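Local coordinates for protein flavin-dependent monooxygenase, oxygenase subunit HsaA (Mycobacterium tuberculosis, PDB 3AFF) that probably hydroxylates the phenolic ring of the secosteroid 3-HSA to the catechol 3,4-DHSA during cholesterol breakdown, as a monooxygenase using reduced flavin and oxygen, at residues 7-16 / 45-53. Residues are numbered along the deposited sequence; the frame is centred on the assembly and turned at random.
Sequences RDAQSVLAAI and DDVGFFTLL
R7 reaches across from the start of the modelled chain to the C-terminal end of helix 38-47. Its chain runs extended from the backbone, with CG anti to N (chi1 174°), and bends only at chi3. The guanidinium thus lies over the turn at V47 and G48. One face covers V47 O and G48 CA, the latter 3.5 Å from NH1. At its edge, NH2 makes a weak hydrogen bond to D46 O (2.7 Å, N-H...O angle 130°). A water in the guanidinium plane links NH1 to D45 O. D8 N-caps helix 9-33: its OD1 accepts from S11 N at 2.9 Å. A9 then meets the end of L52, with CD2 of the leucine 4.2 Å from A9 CB.

V12 faces the same turn as R7. Its CG2 comes within 3.5 Å of V47 O, CG1 rests against the G48 backbone, and CB touches L52 CD2. One turn on, A15 sets its CB against V47 CB at 3.8 Å. I16 crosses V47 at about a right angle, and its CD1 touches the rim of the F49 ring at CD1, 3.7 Å away. F68 of helix 65-76 also meets that ring.

G48 has positive phi and closes helix 38-47 with a Schellman motif. T51 OG1 donates to G48 O on a lone pair (2.6 Å), tying this turn to the residues after it. Within the acyl-CoA dehydrogenase-like N-terminal domain, the first helix, 9-33, packs against the C-terminal end of helix 38-47 and the turns that follow it. Apolar side chains form most of the contact. The positive charge of R7 sits where helix 38-47 presents its last carbonyls, an electrostatically favourable place, probably aided by the helix dipole.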
ATOM      1  N   ARG A   7      49.769  30.479  -2.373  1.00 45.93           N
ATOM      2  CA  ARG A   7      48.398  30.331  -2.996  1.00 45.22           C
ATOM      3  C   ARG A   7      48.076  28.898  -3.410  1.00 44.36           C
ATOM      4  O   ARG A   7      48.769  28.304  -4.238  1.00 44.58           O
ATOM      5  CB  ARG A   7      48.179  31.251  -4.213  1.00 46.06           C
ATOM      6  CG  ARG A   7      46.830  30.981  -4.934  1.00 45.54           C
ATOM      7  CD  ARG A   7      46.740  31.592  -6.314  1.00 45.36           C
ATOM      8  NE  ARG A   7      46.298  32.979  -6.279  1.00 45.53           N
ATOM      9  CZ  ARG A   7      46.255  33.818  -7.323  1.00 47.15           C
ATOM     10  NH1 ARG A   7      46.593  33.443  -8.570  1.00 45.81           N
ATOM     11  NH2 ARG A   7      45.853  35.061  -7.097  1.00 48.11           N
ATOM     12  N   ASP A   8      47.012  28.378  -2.799  1.00 42.75           N
ATOM     13  CA  ASP A   8      46.425  27.069  -3.058  1.00 40.42           C
ATOM     14  C   ASP A   8      44.904  27.246  -3.289  1.00 39.20           C
ATOM     15  O   ASP A   8      44.408  28.382  -3.311  1.00 38.10           O
ATOM     16  CB  ASP A   8      46.711  26.117  -1.882  1.00 41.40           C
ATOM     17  CG  ASP A   8      46.314  26.696  -0.514  1.00 40.65           C
ATOM     18  OD1 ASP A   8      45.604  27.720  -0.417  1.00 40.16           O
ATOM     19  OD2 ASP A   8      46.701  26.080   0.489  1.00 46.95           O
ATOM     20  N   ALA A   9      44.188  26.140  -3.500  1.00 36.83           N
ATOM     21  CA  ALA A   9      42.740  26.166  -3.728  1.00 35.65           C
ATOM     22  C   ALA A   9      41.988  26.796  -2.560  1.00 34.96           C
ATOM     23  O   ALA A   9      41.097  27.621  -2.749  1.00 34.35           O
ATOM     24  CB  ALA A   9      42.226  24.758  -3.973  1.00 36.15           C
ATOM     25  N   GLN A  10      42.376  26.423  -1.343  1.00 34.45           N
ATOM     26  CA  GLN A  10      41.730  26.988  -0.143  1.00 33.99           C
ATOM     27  C   GLN A  10      41.841  28.513  -0.067  1.00 32.30           C
ATOM     28  O   GLN A  10      40.860  29.196   0.200  1.00 32.33           O
ATOM     29  CB  GLN A  10      42.226  26.273   1.130  1.00 34.29           C
ATOM     30  CG  GLN A  10      41.890  24.746   1.178  1.00 39.32           C
ATOM     31  CD  GLN A  10      42.751  23.807   0.241  1.00 45.69           C
ATOM     32  OE1 GLN A  10      43.904  24.111  -0.171  1.00 44.12           O
ATOM     33  NE2 GLN A  10      42.164  22.636  -0.082  1.00 48.51           N
ATOM     34  N   SER A  11      42.996  29.096  -0.407  1.00 32.57           N
ATOM     35  CA  SER A  11      43.074  30.578  -0.349  1.00 31.10           C
ATOM     36  C   SER A  11      42.320  31.287  -1.443  1.00 30.00           C
ATOM     37  O   SER A  11      41.890  32.434  -1.256  1.00 27.35           O
ATOM     38  CB  SER A  11      44.513  31.096  -0.249  1.00 32.39           C
ATOM     39  OG  SER A  11      45.199  31.006  -1.481  1.00 34.94           O
ATOM     40  N   VAL A  12      42.202  30.632  -2.618  1.00 29.25           N
ATOM     41  CA  VAL A  12      41.365  31.164  -3.689  1.00 27.93           C
ATOM     42  C   VAL A  12      39.963  31.211  -3.193  1.00 27.48           C
ATOM     43  O   VAL A  12      39.313  32.248  -3.279  1.00 28.30           O
ATOM     44  CB  VAL A  12      41.503  30.348  -5.033  1.00 27.70           C
ATOM     45  CG1 VAL A  12      40.653  30.928  -6.095  1.00 28.29           C
ATOM     46  CG2 VAL A  12      42.924  30.391  -5.509  1.00 25.59           C
ATOM     47  N   LEU A  13      39.481  30.103  -2.653  1.00 28.82           N
ATOM     48  CA  LEU A  13      38.077  30.041  -2.141  1.00 29.94           C
ATOM     49  C   LEU A  13      37.807  31.183  -1.119  1.00 30.22           C
ATOM     50  O   LEU A  13      36.830  31.955  -1.227  1.00 29.99           O
ATOM     51  CB  LEU A  13      37.826  28.637  -1.536  1.00 30.22           C
ATOM     52  CG  LEU A  13      36.593  27.777  -1.853  1.00 32.60           C
ATOM     53  CD1 LEU A  13      35.889  28.161  -3.146  1.00 32.94           C
ATOM     54  CD2 LEU A  13      36.875  26.285  -1.827  1.00 29.37           C
ATOM     55  N   ALA A  14      38.730  31.309  -0.150  1.00 30.52           N
ATOM     56  CA  ALA A  14      38.750  32.413   0.831  1.00 30.45           C
ATOM     57  C   ALA A  14      38.630  33.804   0.205  1.00 30.10           C
ATOM     58  O   ALA A  14      37.832  34.610   0.656  1.00 29.35           O
ATOM     59  CB  ALA A  14      40.039  32.319   1.682  1.00 30.71           C
ATOM     60  N   ALA A  15      39.409  34.043  -0.863  1.00 29.74           N
ATOM     61  CA  ALA A  15      39.406  35.287  -1.621  1.00 29.74           C
ATOM     62  C   ALA A  15      38.145  35.555  -2.460  1.00 30.20           C
ATOM     63  O   ALA A  15      37.764  36.697  -2.679  1.00 29.47           O
ATOM     64  CB  ALA A  15      40.663  35.349  -2.495  1.00 29.13           C
ATOM     65  N   ILE A  16      37.526  34.502  -2.960  1.00 31.58           N
ATOM     66  CA  ILE A  16      36.198  34.596  -3.596  1.00 32.25           C
ATOM     67  C   ILE A  16      35.142  35.096  -2.585  1.00 33.26           C
ATOM     68  O   ILE A  16      34.320  35.972  -2.887  1.00 31.78           O
ATOM     69  CB  ILE A  16      35.824  33.217  -4.264  1.00 32.08           C
ATOM     70  CG1 ILE A  16      36.568  33.103  -5.615  1.00 32.13           C
ATOM     71  CG2 ILE A  16      34.336  33.108  -4.477  1.00 32.03           C
ATOM     72  CD1 ILE A  16      36.800  31.698  -6.110  1.00 31.76           C
ATOM     73  N   ASP A  45      39.992  36.747 -12.153  1.00 26.29           N
ATOM     74  CA  ASP A  45      41.292  36.359 -12.640  1.00 26.99           C
ATOM     75  C   ASP A  45      42.388  36.635 -11.562  1.00 27.68           C
ATOM     76  O   ASP A  45      43.195  35.762 -11.234  1.00 26.54           O
ATOM     77  CB  ASP A  45      41.610  37.042 -13.978  1.00 27.28           C
ATOM     78  CG  ASP A  45      42.942  36.534 -14.576  1.00 31.21           C
ATOM     79  OD1 ASP A  45      43.063  35.318 -14.899  1.00 28.88           O
ATOM     80  OD2 ASP A  45      43.888  37.335 -14.629  1.00 34.36           O
ATOM     81  N   ASP A  46      42.389  37.861 -11.022  1.00 30.03           N
ATOM     82  CA  ASP A  46      43.348  38.300  -9.954  1.00 31.58           C
ATOM     83  C   ASP A  46      43.400  37.390  -8.723  1.00 31.13           C
ATOM     84  O   ASP A  46      44.487  37.135  -8.221  1.00 32.76           O
ATOM     85  CB  ASP A  46      42.993  39.700  -9.429  1.00 32.96           C
ATOM     86  CG  ASP A  46      43.325  40.829 -10.401  1.00 35.87           C
ATOM     87  OD1 ASP A  46      44.062  40.627 -11.403  1.00 37.48           O
ATOM     88  OD2 ASP A  46      42.779  41.934 -10.164  1.00 42.98           O
ATOM     89  N   VAL A  47      42.258  36.936  -8.204  1.00 30.50           N
ATOM     90  CA  VAL A  47      42.267  36.046  -7.003  1.00 29.46           C
ATOM     91  C   VAL A  47      42.605  34.603  -7.381  1.00 29.12           C
ATOM     92  O   VAL A  47      42.768  33.723  -6.511  1.00 30.14           O
ATOM     93  CB  VAL A  47      40.919  36.046  -6.214  1.00 29.97           C
ATOM     94  CG1 VAL A  47      40.554  37.479  -5.776  1.00 31.23           C
ATOM     95  CG2 VAL A  47      39.761  35.339  -7.047  1.00 28.23           C
ATOM     96  N   GLY A  48      42.700  34.339  -8.685  1.00 27.71           N
ATOM     97  CA  GLY A  48      43.161  33.037  -9.131  1.00 25.44           C
ATOM     98  C   GLY A  48      42.053  32.037  -9.478  1.00 23.15           C
ATOM     99  O   GLY A  48      42.324  30.855  -9.615  1.00 22.85           O
ATOM    100  N   PHE A  49      40.821  32.512  -9.639  1.00 23.88           N
ATOM    101  CA  PHE A  49      39.662  31.602  -9.892  1.00 23.64           C
ATOM    102  C   PHE A  49      39.849  30.718 -11.126  1.00 22.98           C
ATOM    103  O   PHE A  49      39.621  29.504 -11.077  1.00 23.28           O
ATOM    104  CB  PHE A  49      38.334  32.365  -9.996  1.00 23.51           C
ATOM    105  CG  PHE A  49      37.200  31.503 -10.497  1.00 24.43           C
ATOM    106  CD1 PHE A  49      36.513  30.656  -9.610  1.00 23.77           C
ATOM    107  CD2 PHE A  49      36.891  31.438 -11.892  1.00 19.62           C
ATOM    108  CE1 PHE A  49      35.460  29.810 -10.090  1.00 22.07           C
ATOM    109  CE2 PHE A  49      35.882  30.571 -12.346  1.00 20.99           C
ATOM    110  CZ  PHE A  49      35.157  29.766 -11.434  1.00 20.10           C
ATOM    111  N   PHE A  50      40.273  31.328 -12.247  1.00 22.63           N
ATOM    112  CA  PHE A  50      40.461  30.559 -13.508  1.00 21.70           C
ATOM    113  C   PHE A  50      41.593  29.552 -13.465  1.00 21.23           C
ATOM    114  O   PHE A  50      41.595  28.559 -14.240  1.00 21.28           O
ATOM    115  CB  PHE A  50      40.588  31.478 -14.718  1.00 22.42           C
ATOM    116  CG  PHE A  50      39.400  32.340 -14.911  1.00 23.29           C
ATOM    117  CD1 PHE A  50      38.176  31.785 -15.345  1.00 22.43           C
ATOM    118  CD2 PHE A  50      39.457  33.664 -14.590  1.00 21.50           C
ATOM    119  CE1 PHE A  50      37.027  32.591 -15.518  1.00 19.61           C
ATOM    120  CE2 PHE A  50      38.331  34.477 -14.751  1.00 23.42           C
ATOM    121  CZ  PHE A  50      37.118  33.945 -15.211  1.00 21.92           C
ATOM    122  N   THR A  51      42.515  29.725 -12.516  1.00 20.70           N
ATOM    123  CA  THR A  51      43.586  28.732 -12.332  1.00 20.54           C
ATOM    124  C   THR A  51      43.194  27.422 -11.660  1.00 19.62           C
ATOM    125  O   THR A  51      43.974  26.446 -11.695  1.00 17.11           O
ATOM    126  CB  THR A  51      44.822  29.298 -11.548  1.00 22.21           C
ATOM    127  OG1 THR A  51      44.475  29.460 -10.152  1.00 20.92           O
ATOM    128  CG2 THR A  51      45.255  30.646 -12.151  1.00 23.40           C
ATOM    129  N   LEU A  52      41.993  27.373 -11.064  1.00 19.89           N
ATOM    130  CA  LEU A  52      41.626  26.305 -10.143  1.00 18.87           C
ATOM    131  C   LEU A  52      41.772  24.926 -10.728  1.00 17.67           C
ATOM    132  O   LEU A  52      42.360  24.034 -10.113  1.00 17.78           O
ATOM    133  CB  LEU A  52      40.175  26.484  -9.650  1.00 19.23           C
ATOM    134  CG  LEU A  52      39.989  27.467  -8.483  1.00 21.96           C
ATOM    135  CD1 LEU A  52      38.534  27.921  -8.290  1.00 19.51           C
ATOM    136  CD2 LEU A  52      40.657  26.963  -7.141  1.00 19.34           C
ATOM    137  N   LEU A  53      41.236  24.765 -11.938  1.00 18.32           N
ATOM    138  CA  LEU A  53      41.237  23.490 -12.639  1.00 17.42           C
ATOM    139  C   LEU A  53      42.242  23.422 -13.781  1.00 17.16           C
ATOM    140  O   LEU A  53      42.343  22.407 -14.462  1.00 18.20           O
ATOM    141  CB  LEU A  53      39.819  23.245 -13.181  1.00 16.29           C
ATOM    142  CG  LEU A  53      38.788  22.812 -12.125  1.00 15.65           C
ATOM    143  CD1 LEU A  53      37.436  22.725 -12.837  1.00 17.18           C
ATOM    144  CD2 LEU A  53      39.169  21.388 -11.645  1.00 17.32           C
TER
HETATM  145  O   HOH W   1      46.287  35.188 -11.352  1.00 37.05           O